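Local coordinates for protein porin (Rhodobacter capsulatus, PDB 2POR) that forms channels in the outer membrane that let small hydrophilic solutes up to about 0.6 kDa diffuse passively, at residues A81-L86 against I102-G107; Q148-A153 against Y167-S172; D180-E185 against D203-R208; A226-A231 against D253-D258. All coordinates share one frame; numbering follows the deposited sequence.

Interaction 1. Residues A81-L86 against I102-G107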
loop_
_atom_site.group_PDB
_atom_site.type_symbol
_atom_site.label_atom_id
_atom_site.label_comp_id
_atom_site.label_asym_id
_atom_site.label_seq_id
_atom_site.Cartn_x
_atom_site.Cartn_y
_atom_site.Cartn_z
ATOM N N ALA A 81 -25.482 -7.978 -5.971
ATOM C CA ALA A 81 -25.821 -7.031 -4.896
ATOM C C ALA A 81 -27.088 -7.538 -4.170
ATOM O O ALA A 81 -27.133 -7.512 -2.934
ATOM C CB ALA A 81 -26.096 -5.644 -5.470
ATOM N N LEU A 82 -28.098 -8.093 -4.850
ATOM C CA LEU A 82 -29.259 -8.636 -4.158
ATOM C C LEU A 82 -29.171 -10.089 -3.765
ATOM O O LEU A 82 -29.681 -10.410 -2.691
ATOM C CB LEU A 82 -30.533 -8.444 -4.996
ATOM C CG LEU A 82 -30.835 -7.021 -5.439
ATOM C CD1 LEU A 82 -32.222 -6.926 -6.025
ATOM C CD2 LEU A 82 -30.688 -6.099 -4.259
ATOM N N PHE A 83 -28.525 -11.040 -4.480
ATOM C CA PHE A 83 -28.625 -12.463 -4.125
ATOM C C PHE A 83 -27.384 -13.082 -3.550
ATOM O O PHE A 83 -27.491 -14.165 -2.972
ATOM C CB PHE A 83 -29.079 -13.315 -5.356
ATOM C CG PHE A 83 -30.272 -12.678 -6.084
ATOM C CD1 PHE A 83 -31.428 -12.344 -5.386
ATOM C CD2 PHE A 83 -30.184 -12.378 -7.434
ATOM C CE1 PHE A 83 -32.453 -11.715 -6.044
ATOM C CE2 PHE A 83 -31.215 -11.748 -8.081
ATOM C CZ PHE A 83 -32.345 -11.414 -7.381
ATOM N N GLY A 84 -26.211 -12.418 -3.653
ATOM C CA GLY A 84 -24.985 -12.952 -3.084
ATOM C C GLY A 84 -24.507 -14.290 -3.654
ATOM O O GLY A 84 -24.804 -14.661 -4.793
ATOM N N ASP A 85 -23.736 -15.014 -2.856
ATOM C CA ASP A 85 -23.094 -16.264 -3.229
ATOM C C ASP A 85 -23.600 -17.430 -2.421
ATOM O O ASP A 85 -24.366 -17.243 -1.486
ATOM C CB ASP A 85 -21.563 -16.146 -3.043
ATOM C CG ASP A 85 -20.974 -15.210 -4.094
ATOM O OD1 ASP A 85 -21.413 -15.210 -5.241
ATOM O OD2 ASP A 85 -20.109 -14.426 -3.746
ATOM N N LEU A 86 -23.173 -18.652 -2.725
ATOM C CA LEU A 86 -23.585 -19.839 -2.007
ATOM C C LEU A 86 -22.656 -19.949 -0.809
ATOM O O LEU A 86 -21.710 -19.144 -0.663
ATOM C CB LEU A 86 -23.487 -21.077 -2.932
ATOM C CG LEU A 86 -24.302 -21.071 -4.218
ATOM C CD1 LEU A 86 -24.123 -22.458 -4.812
ATOM C CD2 LEU A 86 -25.803 -20.803 -4.016
ATOM N N ILE A 102 -21.553 -17.482 -7.101
ATOM C CA ILE A 102 -22.503 -17.692 -8.158
ATOM C C ILE A 102 -21.923 -17.004 -9.406
ATOM O O ILE A 102 -21.320 -15.930 -9.274
ATOM C CB ILE A 102 -23.892 -17.107 -7.684
ATOM C CG1 ILE A 102 -24.509 -18.048 -6.633
ATOM C CG2 ILE A 102 -24.853 -16.908 -8.864
ATOM C CD1 ILE A 102 -25.870 -17.504 -6.079
ATOM N N PRO A 103 -22.088 -17.562 -10.633
ATOM C CA PRO A 103 -21.444 -17.056 -11.844
ATOM C C PRO A 103 -22.162 -15.884 -12.458
ATOM O O PRO A 103 -22.811 -16.014 -13.505
ATOM C CB PRO A 103 -21.367 -18.285 -12.749
ATOM C CG PRO A 103 -22.593 -19.086 -12.373
ATOM C CD PRO A 103 -22.665 -18.904 -10.871
ATOM N N TYR A 104 -22.084 -14.711 -11.820
ATOM C CA TYR A 104 -22.733 -13.557 -12.397
ATOM C C TYR A 104 -21.898 -13.091 -13.582
ATOM O O TYR A 104 -20.673 -13.186 -13.580
ATOM C CB TYR A 104 -22.867 -12.409 -11.364
ATOM C CG TYR A 104 -23.747 -12.842 -10.185
ATOM C CD1 TYR A 104 -25.114 -12.871 -10.339
ATOM C CD2 TYR A 104 -23.184 -13.199 -8.963
ATOM C CE1 TYR A 104 -25.904 -13.259 -9.265
ATOM C CE2 TYR A 104 -23.980 -13.582 -7.892
ATOM C CZ TYR A 104 -25.339 -13.604 -8.072
ATOM O OH TYR A 104 -26.181 -14.010 -7.080
ATOM N N LEU A 105 -22.607 -12.585 -14.581
ATOM C CA LEU A 105 -21.980 -12.089 -15.786
ATOM C C LEU A 105 -21.319 -10.730 -15.602
ATOM O O LEU A 105 -20.289 -10.484 -16.229
ATOM C CB LEU A 105 -23.052 -12.029 -16.934
ATOM C CG LEU A 105 -22.635 -11.604 -18.392
ATOM C CD1 LEU A 105 -21.706 -12.671 -18.972
ATOM C CD2 LEU A 105 -23.859 -11.445 -19.274
ATOM N N THR A 106 -21.846 -9.781 -14.791
ATOM C CA THR A 106 -21.292 -8.426 -14.744
ATOM C C THR A 106 -20.860 -8.023 -13.321
ATOM O O THR A 106 -21.120 -8.786 -12.376
ATOM C CB THR A 106 -22.336 -7.377 -15.330
ATOM O OG1 THR A 106 -23.389 -7.215 -14.366
ATOM C CG2 THR A 106 -22.890 -7.790 -16.734
ATOM N N GLY A 107 -20.210 -6.850 -13.186
ATOM C CA GLY A 107 -19.793 -6.265 -11.914
ATOM C C GLY A 107 -18.731 -7.135 -11.321
ATOM O O GLY A 107 -18.231 -8.070 -11.957
HETATM O O HOH W 1 -20.280 -14.140 -7.400
#

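Interaction 2. Residues Q148-A153 against Y167-S172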
loop_
_atom_site.group_PDB
_atom_site.type_symbol
_atom_site.label_atom_id
_atom_site.label_comp_id
_atom_site.label_asym_id
_atom_site.label_seq_id
_atom_site.Cartn_x
_atom_site.Cartn_y
_atom_site.Cartn_z
ATOM N N GLN A 148 -19.496 -2.731 -22.580
ATOM C CA GLN A 148 -20.199 -2.010 -21.542
ATOM C C GLN A 148 -21.111 -2.973 -20.846
ATOM O O GLN A 148 -21.825 -3.684 -21.551
ATOM C CB GLN A 148 -20.955 -0.940 -22.178
ATOM C CG GLN A 148 -21.696 -0.189 -21.103
ATOM C CD GLN A 148 -22.313 1.067 -21.641
ATOM O OE1 GLN A 148 -22.472 2.045 -20.919
ATOM N NE2 GLN A 148 -22.625 1.183 -22.927
ATOM N N GLU A 149 -21.131 -3.047 -19.512
ATOM C CA GLU A 149 -21.989 -4.007 -18.840
ATOM C C GLU A 149 -23.143 -3.258 -18.200
ATOM O O GLU A 149 -23.024 -2.035 -18.004
ATOM C CB GLU A 149 -21.251 -4.757 -17.763
ATOM C CG GLU A 149 -20.596 -3.845 -16.718
ATOM C CD GLU A 149 -19.736 -4.534 -15.688
ATOM O OE1 GLU A 149 -19.519 -5.748 -15.777
ATOM O OE2 GLU A 149 -19.261 -3.833 -14.789
ATOM N N MET A 150 -24.224 -3.986 -17.949
ATOM C CA MET A 150 -25.426 -3.425 -17.310
ATOM C C MET A 150 -26.214 -4.543 -16.703
ATOM O O MET A 150 -26.210 -5.657 -17.225
ATOM C CB MET A 150 -26.420 -2.789 -18.243
ATOM C CG MET A 150 -25.978 -1.534 -18.904
ATOM S SD MET A 150 -26.735 -1.482 -20.541
ATOM C CE MET A 150 -26.312 0.215 -20.853
ATOM N N ALA A 151 -26.951 -4.305 -15.621
ATOM C CA ALA A 151 -27.791 -5.340 -15.040
ATOM C C ALA A 151 -28.882 -4.635 -14.227
ATOM O O ALA A 151 -28.764 -3.432 -13.881
ATOM C CB ALA A 151 -27.011 -6.230 -14.104
ATOM N N VAL A 152 -29.971 -5.354 -14.047
ATOM C CA VAL A 152 -31.098 -4.868 -13.261
ATOM C C VAL A 152 -31.559 -6.108 -12.477
ATOM O O VAL A 152 -31.438 -7.248 -12.957
ATOM C CB VAL A 152 -32.262 -4.257 -14.199
ATOM C CG1 VAL A 152 -31.747 -3.045 -14.963
ATOM C CG2 VAL A 152 -32.774 -5.301 -15.177
ATOM N N ALA A 153 -32.015 -5.978 -11.224
ATOM C CA ALA A 153 -32.511 -7.117 -10.456
ATOM C C ALA A 153 -33.577 -6.626 -9.456
ATOM O O ALA A 153 -33.549 -5.446 -9.060
ATOM C CB ALA A 153 -31.362 -7.772 -9.696
ATOM N N TYR A 167 -31.270 -9.601 -14.588
ATOM C CA TYR A 167 -30.958 -9.669 -15.962
ATOM C C TYR A 167 -29.724 -8.826 -16.092
ATOM O O TYR A 167 -29.659 -7.640 -15.772
ATOM C CB TYR A 167 -32.097 -9.107 -16.710
ATOM C CG TYR A 167 -31.740 -9.062 -18.157
ATOM C CD1 TYR A 167 -31.691 -10.223 -18.914
ATOM C CD2 TYR A 167 -31.411 -7.830 -18.677
ATOM C CE1 TYR A 167 -31.291 -10.121 -20.232
ATOM C CE2 TYR A 167 -31.007 -7.725 -19.990
ATOM C CZ TYR A 167 -30.951 -8.873 -20.750
ATOM O OH TYR A 167 -30.525 -8.748 -22.056
ATOM N N GLU A 168 -28.779 -9.466 -16.741
ATOM C CA GLU A 168 -27.470 -8.896 -16.966
ATOM C C GLU A 168 -27.039 -8.950 -18.430
ATOM O O GLU A 168 -27.320 -9.936 -19.124
ATOM C CB GLU A 168 -26.458 -9.661 -16.179
ATOM C CG GLU A 168 -26.728 -9.969 -14.706
ATOM C CD GLU A 168 -25.487 -10.517 -14.044
ATOM O OE1 GLU A 168 -24.594 -9.745 -13.715
ATOM O OE2 GLU A 168 -25.384 -11.709 -13.841
ATOM N N LYS A 169 -26.342 -7.944 -18.913
ATOM C CA LYS A 169 -25.804 -8.004 -20.259
ATOM C C LYS A 169 -24.483 -7.267 -20.460
ATOM O O LYS A 169 -24.134 -6.338 -19.710
ATOM C CB LYS A 169 -26.838 -7.478 -21.213
ATOM C CG LYS A 169 -27.158 -6.053 -20.965
ATOM C CD LYS A 169 -27.962 -5.718 -22.164
ATOM C CE LYS A 169 -27.486 -4.342 -22.570
ATOM N NZ LYS A 169 -27.915 -4.071 -23.934
ATOM N N ILE A 170 -23.667 -7.737 -21.433
ATOM C CA ILE A 170 -22.414 -7.074 -21.827
ATOM C C ILE A 170 -22.516 -6.792 -23.338
ATOM O O ILE A 170 -22.784 -7.685 -24.131
ATOM C CB ILE A 170 -21.137 -7.950 -21.544
ATOM C CG1 ILE A 170 -21.008 -8.360 -20.066
ATOM C CG2 ILE A 170 -19.921 -7.124 -21.987
ATOM C CD1 ILE A 170 -19.806 -9.246 -19.752
ATOM N N ASP A 171 -22.440 -5.545 -23.743
ATOM C CA ASP A 171 -22.371 -5.115 -25.113
ATOM C C ASP A 171 -20.940 -4.975 -25.547
ATOM O O ASP A 171 -20.144 -4.236 -24.966
ATOM C CB ASP A 171 -22.997 -3.777 -25.326
ATOM C CG ASP A 171 -24.482 -3.796 -25.032
ATOM O OD1 ASP A 171 -25.109 -4.856 -25.147
ATOM O OD2 ASP A 171 -24.990 -2.739 -24.669
ATOM N N SER A 172 -20.656 -5.704 -26.618
ATOM C CA SER A 172 -19.346 -5.769 -27.226
ATOM C C SER A 172 -19.060 -4.500 -27.984
ATOM O O SER A 172 -19.951 -4.020 -28.677
ATOM C CB SER A 172 -19.271 -6.908 -28.213
ATOM O OG SER A 172 -17.952 -6.883 -28.727
#

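Interaction 3. Residues D180-E185 against D203-R208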
loop_
_atom_site.group_PDB
_atom_site.type_symbol
_atom_site.label_atom_id
_atom_site.label_comp_id
_atom_site.label_asym_id
_atom_site.label_seq_id
_atom_site.Cartn_x
_atom_site.Cartn_y
_atom_site.Cartn_z
ATOM N N ASP A 180 -21.927 -10.185 -28.220
ATOM C CA ASP A 180 -22.682 -9.682 -27.070
ATOM C C ASP A 180 -23.100 -10.820 -26.149
ATOM O O ASP A 180 -23.342 -11.943 -26.626
ATOM C CB ASP A 180 -23.937 -9.011 -27.515
ATOM C CG ASP A 180 -23.749 -7.720 -28.258
ATOM O OD1 ASP A 180 -22.697 -7.106 -28.143
ATOM O OD2 ASP A 180 -24.689 -7.321 -28.940
ATOM N N MET A 181 -23.243 -10.576 -24.839
ATOM C CA MET A 181 -23.576 -11.647 -23.918
ATOM C C MET A 181 -24.780 -11.209 -23.063
ATOM O O MET A 181 -25.016 -10.001 -22.908
ATOM C CB MET A 181 -22.387 -11.943 -23.004
ATOM C CG MET A 181 -21.041 -12.192 -23.715
ATOM S SD MET A 181 -19.733 -12.899 -22.715
ATOM C CE MET A 181 -18.633 -11.591 -23.062
ATOM N N GLU A 182 -25.571 -12.129 -22.529
ATOM C CA GLU A 182 -26.642 -11.776 -21.619
ATOM C C GLU A 182 -26.918 -12.967 -20.757
ATOM O O GLU A 182 -26.519 -14.091 -21.101
ATOM C CB GLU A 182 -27.908 -11.398 -22.324
ATOM C CG GLU A 182 -28.470 -12.490 -23.189
ATOM C CD GLU A 182 -29.903 -12.242 -23.635
ATOM O OE1 GLU A 182 -30.226 -11.135 -24.086
ATOM O OE2 GLU A 182 -30.691 -13.184 -23.505
ATOM N N GLN A 183 -27.537 -12.750 -19.588
ATOM C CA GLN A 183 -27.862 -13.837 -18.674
ATOM C C GLN A 183 -29.060 -13.377 -17.853
ATOM O O GLN A 183 -29.126 -12.205 -17.471
ATOM C CB GLN A 183 -26.667 -14.115 -17.773
ATOM C CG GLN A 183 -26.824 -15.294 -16.861
ATOM C CD GLN A 183 -25.515 -15.545 -16.167
ATOM O OE1 GLN A 183 -24.608 -16.030 -16.799
ATOM N NE2 GLN A 183 -25.242 -15.294 -14.900
ATOM N N LEU A 184 -29.999 -14.279 -17.658
ATOM C CA LEU A 184 -31.176 -14.037 -16.853
ATOM C C LEU A 184 -31.050 -14.927 -15.645
ATOM O O LEU A 184 -30.655 -16.081 -15.806
ATOM C CB LEU A 184 -32.431 -14.418 -17.589
ATOM C CG LEU A 184 -33.743 -14.314 -16.773
ATOM C CD1 LEU A 184 -34.322 -12.883 -16.785
ATOM C CD2 LEU A 184 -34.727 -15.302 -17.359
ATOM N N GLU A 185 -31.352 -14.469 -14.425
ATOM C CA GLU A 185 -31.246 -15.300 -13.229
ATOM C C GLU A 185 -32.567 -15.302 -12.434
ATOM O O GLU A 185 -33.266 -14.274 -12.413
ATOM C CB GLU A 185 -30.196 -14.794 -12.233
ATOM C CG GLU A 185 -28.726 -14.759 -12.620
ATOM C CD GLU A 185 -28.177 -13.427 -13.089
ATOM O OE1 GLU A 185 -28.705 -12.365 -12.794
ATOM O OE2 GLU A 185 -27.175 -13.452 -13.770
ATOM N N ASP A 203 -29.573 -18.593 -17.254
ATOM C CA ASP A 203 -29.650 -19.031 -18.619
ATOM C C ASP A 203 -29.264 -17.867 -19.517
ATOM O O ASP A 203 -29.681 -16.723 -19.251
ATOM C CB ASP A 203 -31.094 -19.490 -18.846
ATOM C CG ASP A 203 -31.325 -20.078 -20.208
ATOM O OD1 ASP A 203 -31.023 -21.249 -20.427
ATOM O OD2 ASP A 203 -31.790 -19.341 -21.060
ATOM N N GLY A 204 -28.493 -18.067 -20.594
ATOM C CA GLY A 204 -28.231 -16.952 -21.494
ATOM C C GLY A 204 -27.287 -17.351 -22.609
ATOM O O GLY A 204 -27.285 -18.512 -23.056
ATOM N N GLU A 205 -26.457 -16.406 -23.028
ATOM C CA GLU A 205 -25.463 -16.736 -24.028
ATOM C C GLU A 205 -24.204 -15.955 -23.789
ATOM O O GLU A 205 -24.222 -14.835 -23.280
ATOM C CB GLU A 205 -25.967 -16.457 -25.435
ATOM C CG GLU A 205 -26.269 -15.025 -25.750
ATOM C CD GLU A 205 -26.946 -14.814 -27.102
ATOM O OE1 GLU A 205 -27.816 -15.616 -27.461
ATOM O OE2 GLU A 205 -26.601 -13.822 -27.764
ATOM N N LEU A 206 -23.104 -16.608 -24.146
ATOM C CA LEU A 206 -21.762 -16.122 -23.911
ATOM C C LEU A 206 -20.990 -16.034 -25.222
ATOM O O LEU A 206 -21.347 -16.719 -26.180
ATOM C CB LEU A 206 -21.024 -17.069 -23.003
ATOM C CG LEU A 206 -21.533 -17.261 -21.581
ATOM C CD1 LEU A 206 -20.633 -18.254 -20.864
ATOM C CD2 LEU A 206 -21.573 -15.897 -20.876
ATOM N N ASP A 207 -19.948 -15.202 -25.303
ATOM C CA ASP A 207 -19.048 -15.177 -26.430
ATOM C C ASP A 207 -18.365 -16.544 -26.433
ATOM O O ASP A 207 -17.963 -17.067 -25.381
ATOM C CB ASP A 207 -18.022 -14.090 -26.241
ATOM C CG ASP A 207 -16.893 -14.174 -27.264
ATOM O OD1 ASP A 207 -17.152 -13.861 -28.428
ATOM O OD2 ASP A 207 -15.787 -14.563 -26.893
ATOM N N ARG A 208 -18.181 -17.107 -27.634
ATOM C CA ARG A 208 -17.546 -18.410 -27.814
ATOM C C ARG A 208 -16.193 -18.513 -27.168
ATOM O O ARG A 208 -15.946 -19.435 -26.387
ATOM C CB ARG A 208 -17.353 -18.746 -29.312
ATOM C CG ARG A 208 -16.656 -20.099 -29.592
ATOM C CD ARG A 208 -16.174 -20.143 -31.054
ATOM N NE ARG A 208 -15.094 -19.194 -31.277
ATOM C CZ ARG A 208 -15.180 -18.278 -32.243
ATOM N NH1 ARG A 208 -16.229 -18.190 -33.061
ATOM N NH2 ARG A 208 -14.203 -17.400 -32.359
HETATM O O HOH W 2 -24.609 -12.345 -29.367
#

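Interaction 4. Residues A226-A231 against D253-D258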
loop_
_atom_site.group_PDB
_atom_site.type_symbol
_atom_site.label_atom_id
_atom_site.label_comp_id
_atom_site.label_asym_id
_atom_site.label_seq_id
_atom_site.Cartn_x
_atom_site.Cartn_y
_atom_site.Cartn_z
ATOM N N ALA A 226 -21.854 -16.494 -30.590
ATOM C CA ALA A 226 -22.338 -16.687 -29.223
ATOM C C ALA A 226 -22.709 -18.152 -28.966
ATOM O O ALA A 226 -23.133 -18.815 -29.912
ATOM C CB ALA A 226 -23.550 -15.833 -29.007
ATOM N N VAL A 227 -22.512 -18.743 -27.774
ATOM C CA VAL A 227 -22.933 -20.103 -27.405
ATOM C C VAL A 227 -23.987 -20.014 -26.296
ATOM O O VAL A 227 -23.923 -19.086 -25.487
ATOM C CB VAL A 227 -21.771 -20.978 -26.876
ATOM C CG1 VAL A 227 -21.003 -21.415 -28.100
ATOM C CG2 VAL A 227 -20.860 -20.251 -25.879
ATOM N N ASP A 228 -24.974 -20.893 -26.185
ATOM C CA ASP A 228 -25.983 -20.803 -25.129
ATOM C C ASP A 228 -25.464 -21.453 -23.903
ATOM O O ASP A 228 -24.693 -22.409 -24.009
ATOM C CB ASP A 228 -27.285 -21.518 -25.508
ATOM C CG ASP A 228 -27.942 -20.861 -26.726
ATOM O OD1 ASP A 228 -28.124 -19.637 -26.739
ATOM O OD2 ASP A 228 -28.240 -21.573 -27.686
ATOM N N HIS A 229 -25.860 -21.007 -22.718
ATOM C CA HIS A 229 -25.370 -21.645 -21.500
ATOM C C HIS A 229 -26.471 -21.646 -20.453
ATOM O O HIS A 229 -27.447 -20.880 -20.538
ATOM C CB HIS A 229 -24.139 -20.905 -20.889
ATOM C CG HIS A 229 -24.437 -19.465 -20.393
ATOM N ND1 HIS A 229 -24.869 -18.396 -21.072
ATOM C CD2 HIS A 229 -24.266 -19.042 -19.077
ATOM C CE1 HIS A 229 -24.962 -17.370 -20.251
ATOM N NE2 HIS A 229 -24.595 -17.779 -19.063
ATOM N N LYS A 230 -26.276 -22.538 -19.501
ATOM C CA LYS A 230 -27.105 -22.512 -18.345
ATOM C C LYS A 230 -26.254 -22.843 -17.151
ATOM O O LYS A 230 -25.199 -23.450 -17.286
ATOM C CB LYS A 230 -28.224 -23.489 -18.512
ATOM C CG LYS A 230 -27.998 -24.962 -18.397
ATOM C CD LYS A 230 -29.313 -25.566 -18.948
ATOM C CE LYS A 230 -29.561 -25.154 -20.428
ATOM N NZ LYS A 230 -30.925 -25.331 -20.904
ATOM N N ALA A 231 -26.669 -22.372 -15.983
ATOM C CA ALA A 231 -25.959 -22.608 -14.739
ATOM C C ALA A 231 -27.040 -22.700 -13.657
ATOM O O ALA A 231 -28.088 -22.034 -13.737
ATOM C CB ALA A 231 -25.046 -21.426 -14.457
ATOM N N ASP A 253 -23.166 -25.446 -17.701
ATOM C CA ASP A 253 -23.335 -26.231 -18.907
ATOM C C ASP A 253 -23.269 -25.313 -20.130
ATOM O O ASP A 253 -24.241 -24.586 -20.399
ATOM C CB ASP A 253 -24.685 -26.924 -18.753
ATOM C CG ASP A 253 -25.090 -27.980 -19.779
ATOM O OD1 ASP A 253 -24.478 -28.034 -20.845
ATOM O OD2 ASP A 253 -26.024 -28.747 -19.500
ATOM N N ILE A 254 -22.181 -25.293 -20.911
ATOM C CA ILE A 254 -22.116 -24.408 -22.053
ATOM C C ILE A 254 -22.151 -25.283 -23.291
ATOM O O ILE A 254 -21.294 -26.153 -23.521
ATOM C CB ILE A 254 -20.839 -23.595 -22.089
ATOM C CG1 ILE A 254 -20.651 -22.866 -20.729
ATOM C CG2 ILE A 254 -20.949 -22.603 -23.255
ATOM C CD1 ILE A 254 -19.364 -22.043 -20.569
ATOM N N ASP A 255 -23.188 -24.981 -24.041
ATOM C CA ASP A 255 -23.507 -25.663 -25.271
ATOM C C ASP A 255 -22.336 -25.547 -26.249
ATOM O O ASP A 255 -21.749 -24.478 -26.449
ATOM C CB ASP A 255 -24.754 -25.031 -25.868
ATOM C CG ASP A 255 -25.320 -25.748 -27.094
ATOM O OD1 ASP A 255 -25.415 -26.979 -27.084
ATOM O OD2 ASP A 255 -25.673 -25.073 -28.060
ATOM N N THR A 256 -22.036 -26.729 -26.793
ATOM C CA THR A 256 -20.982 -27.001 -27.757
ATOM C C THR A 256 -19.622 -26.947 -27.077
ATOM O O THR A 256 -18.660 -27.322 -27.744
ATOM C CB THR A 256 -20.923 -26.016 -29.013
ATOM O OG1 THR A 256 -20.366 -24.791 -28.612
ATOM C CG2 THR A 256 -22.281 -25.743 -29.622
ATOM N N ILE A 257 -19.413 -26.544 -25.808
ATOM C CA ILE A 257 -18.066 -26.498 -25.227
ATOM C C ILE A 257 -18.027 -27.618 -24.232
ATOM O O ILE A 257 -17.503 -28.675 -24.560
ATOM C CB ILE A 257 -17.739 -25.154 -24.484
ATOM C CG1 ILE A 257 -18.023 -23.959 -25.395
ATOM C CG2 ILE A 257 -16.313 -25.219 -23.945
ATOM C CD1 ILE A 257 -17.395 -23.945 -26.776
ATOM N N ASP A 258 -18.617 -27.474 -23.046
ATOM C CA ASP A 258 -18.538 -28.509 -22.039
ATOM C C ASP A 258 -19.485 -28.147 -20.862
ATOM O O ASP A 258 -20.127 -27.098 -20.903
ATOM C CB ASP A 258 -17.083 -28.625 -21.552
ATOM C CG ASP A 258 -16.695 -30.022 -21.024
ATOM O OD1 ASP A 258 -17.531 -30.949 -20.963
ATOM O OD2 ASP A 258 -15.525 -30.194 -20.663
HETATM O O HOH W 3 -25.004 -22.530 -28.613
#

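Interaction 1. Residues A81-L86 against I102-G107
I102 meets D85 through its backbone: I102 N donates to D85 OD1 at 2.9 Å, an almost straight bond that reaches the oxygen from above the carboxylate plane, 40° out of it. A water also donates to D85 OD1, at 2.7 Å, and to I102 O, so the same carboxylate oxygen holds both the amide and, through the water, the carbonyl of I102. The side chain of I102 points toward segment 81-86, with CD1 3.3 Å from G84 O, and crosses L86 at about a right angle, its CG1 3.9 Å from L86 CG. The chain makes an inverse gamma turn around P103, closed by Y104 N donating to I102 O. Both segments belong to the long connection between strands 68-73 and 118-125, which, as is usual in porins, folds into the barrel and narrows the channel; helix 78-83 is part of it, and E80, beside D85 and Y104, binds calcium together with D108. Y104 has CG beside its own backbone N (chi1 -62°), and its ring extends to the helix end, where Y104 OH donates to G84 O at 2.7 Å, in the carbonyl plane and on a lone pair. I102 CG2 lies over one face of the ring, toward its rim, and F83 CB sits 3.4 Å from Y104 OH. A phenylalanine at this position would keep the ring but would probably leave G84 O without its hydroxyl donor. Beyond Y104 the chain turns to the barrel wall, where the side chain of L105 packs on M181 and L206 and L105 O accepts from R110 NE.

Interaction 2. Residues Q148-A153 against Y167-S172
M150 O takes the N-H of K169 at 2.8 Å, nearly straight at 170° and close to the C=O axis, and E168 CA adds a CH...O contact to the same oxygen at 3.5 Å. The pair lies toward the open end of the antiparallel hairpin of strands 148-158 and 161-171, in the wall of the 16-stranded porin barrel. The hydrogen-bonded pairs are Q148 with D171, M150 with K169 and V152 with Y167, each closed by two backbone bonds; E149 with I170 and A151 with E168 are the non-hydrogen-bonded pairs between them.

On the face that carries M150 and K169, the two side chains lie side by side and point the same way, with M150 SD 3.6 Å from K169 CE. K169 has CG between its backbone N and carbonyl carbon (chi1 63°), and a bend at chi3 helps bring its ammonium to D171 two residues on, where NZ forms a salt bridge with D171 OD1 at 3.2 Å, meeting its syn lone pair. The face of E149, A151, E168 and I170 looks into the barrel, toward helix 78-83 and the inner loop, and there E149 OE1 accepts from G107 N while E168 bonds T106 and L105. A151, on which A78 and T106 pack, has CB 3.8 Å from E168 CG and 3.4 Å from Y167 O.

Interaction 3. Residues D180-E185 against D203-R208
The M181 thioether and the side chains of L206 and D207 cross obliquely, so that M181 SD lies 4.0 Å from L206 CD2 and M181 CE 4.1 Å from D207 CB. They lie at the open end of the antiparallel hairpin of strands 181-192 and 195-207 in the barrel wall. M181 has CG beside its backbone N (chi1 -52°), which carries the chain across to the neighbouring strand, where D207 N points at the sulfur in a straight but weak bond of 3.5 Å. Shortening M181 to an alanine would remove the thioether and is likely to open a gap beside L206 and leave D207 N without this acceptor. D207 itself is the N-cap of helix 208-214, its carboxylate accepting from F210 N and A179 N.

E182 and E205 form a hydrogen-bonded pair and project from the other face, CG to CG 4.2 Å, and then diverge; their carboxylates stay apart, and E182 OE1 bonds Y167 OH. Q183 faces G204, where any CB would clash with E182 O and Q183 CA, so glycine fits this place. Q183 extends with CG opposite its backbone N, and its NE2 donates to the anti lone pair of E185 OE2 at 2.9 Å; NE2 also donates to P103 O, and H229 NE2 bonds OE1. Near the strand end a water donates 3.0 Å bonds to both D180 O and E205 OE2.

Interaction 4. Residues A226-A231 against D253-D258
V227 and I254 touch through their methyls, V227 CG2 to I254 CG2 at 3.5 Å, while the other branch of V227 brings CG1 to 3.5 Å from T256 OG1. Around this apolar contact the backbones pair: D255 N bonds D228 O at 3.0 Å, and K230 and D253 exchange two bonds as an antiparallel hydrogen-bonded pair, their side chains side by side and pointing the same way with K230 CG 3.9 Å from D253 CB. H229 and I254 form the non-hydrogen-bonded pair next to it. D228 and D255 also share a water, which accepts from D228 N and donates to D255 OD2 at 2.7 Å; D255 OD2 and D228 OD2 are 4.4 Å apart, so their charges probably disfavour a closer approach.

Past D255, T256 OG1 lies between its backbone N and carbonyl carbon (chi1 76°) and donates to D255 O at 2.6 Å, on a lone pair. I257 and D258 both face I254 in a classic beta bulge. Strand 226-240 is itself held to strand 195-207, V227 to L206 and H229 to G204, and A211 of helix 208-214 packs on V227 and I254.

How the interactions relate
From the N terminus, interaction 1 comes first and closes a loop of 15 residues inside the long connection that folds into the barrel. Interactions 2, 3 and 4 follow, each closing the two strands of a hairpin, and none of the four nests in or crosses another. The hairpins are laid side by side in one sheet: E168 N bonds Q183 O to join interactions 2 and 3, and L206 O bonds V227 N to join 3 and 4, while 2 and 4 do not touch. Interaction 1 leans on this wall: its second segment bonds to interactions 2 and 3, and P103 packs on A231 of interaction 4.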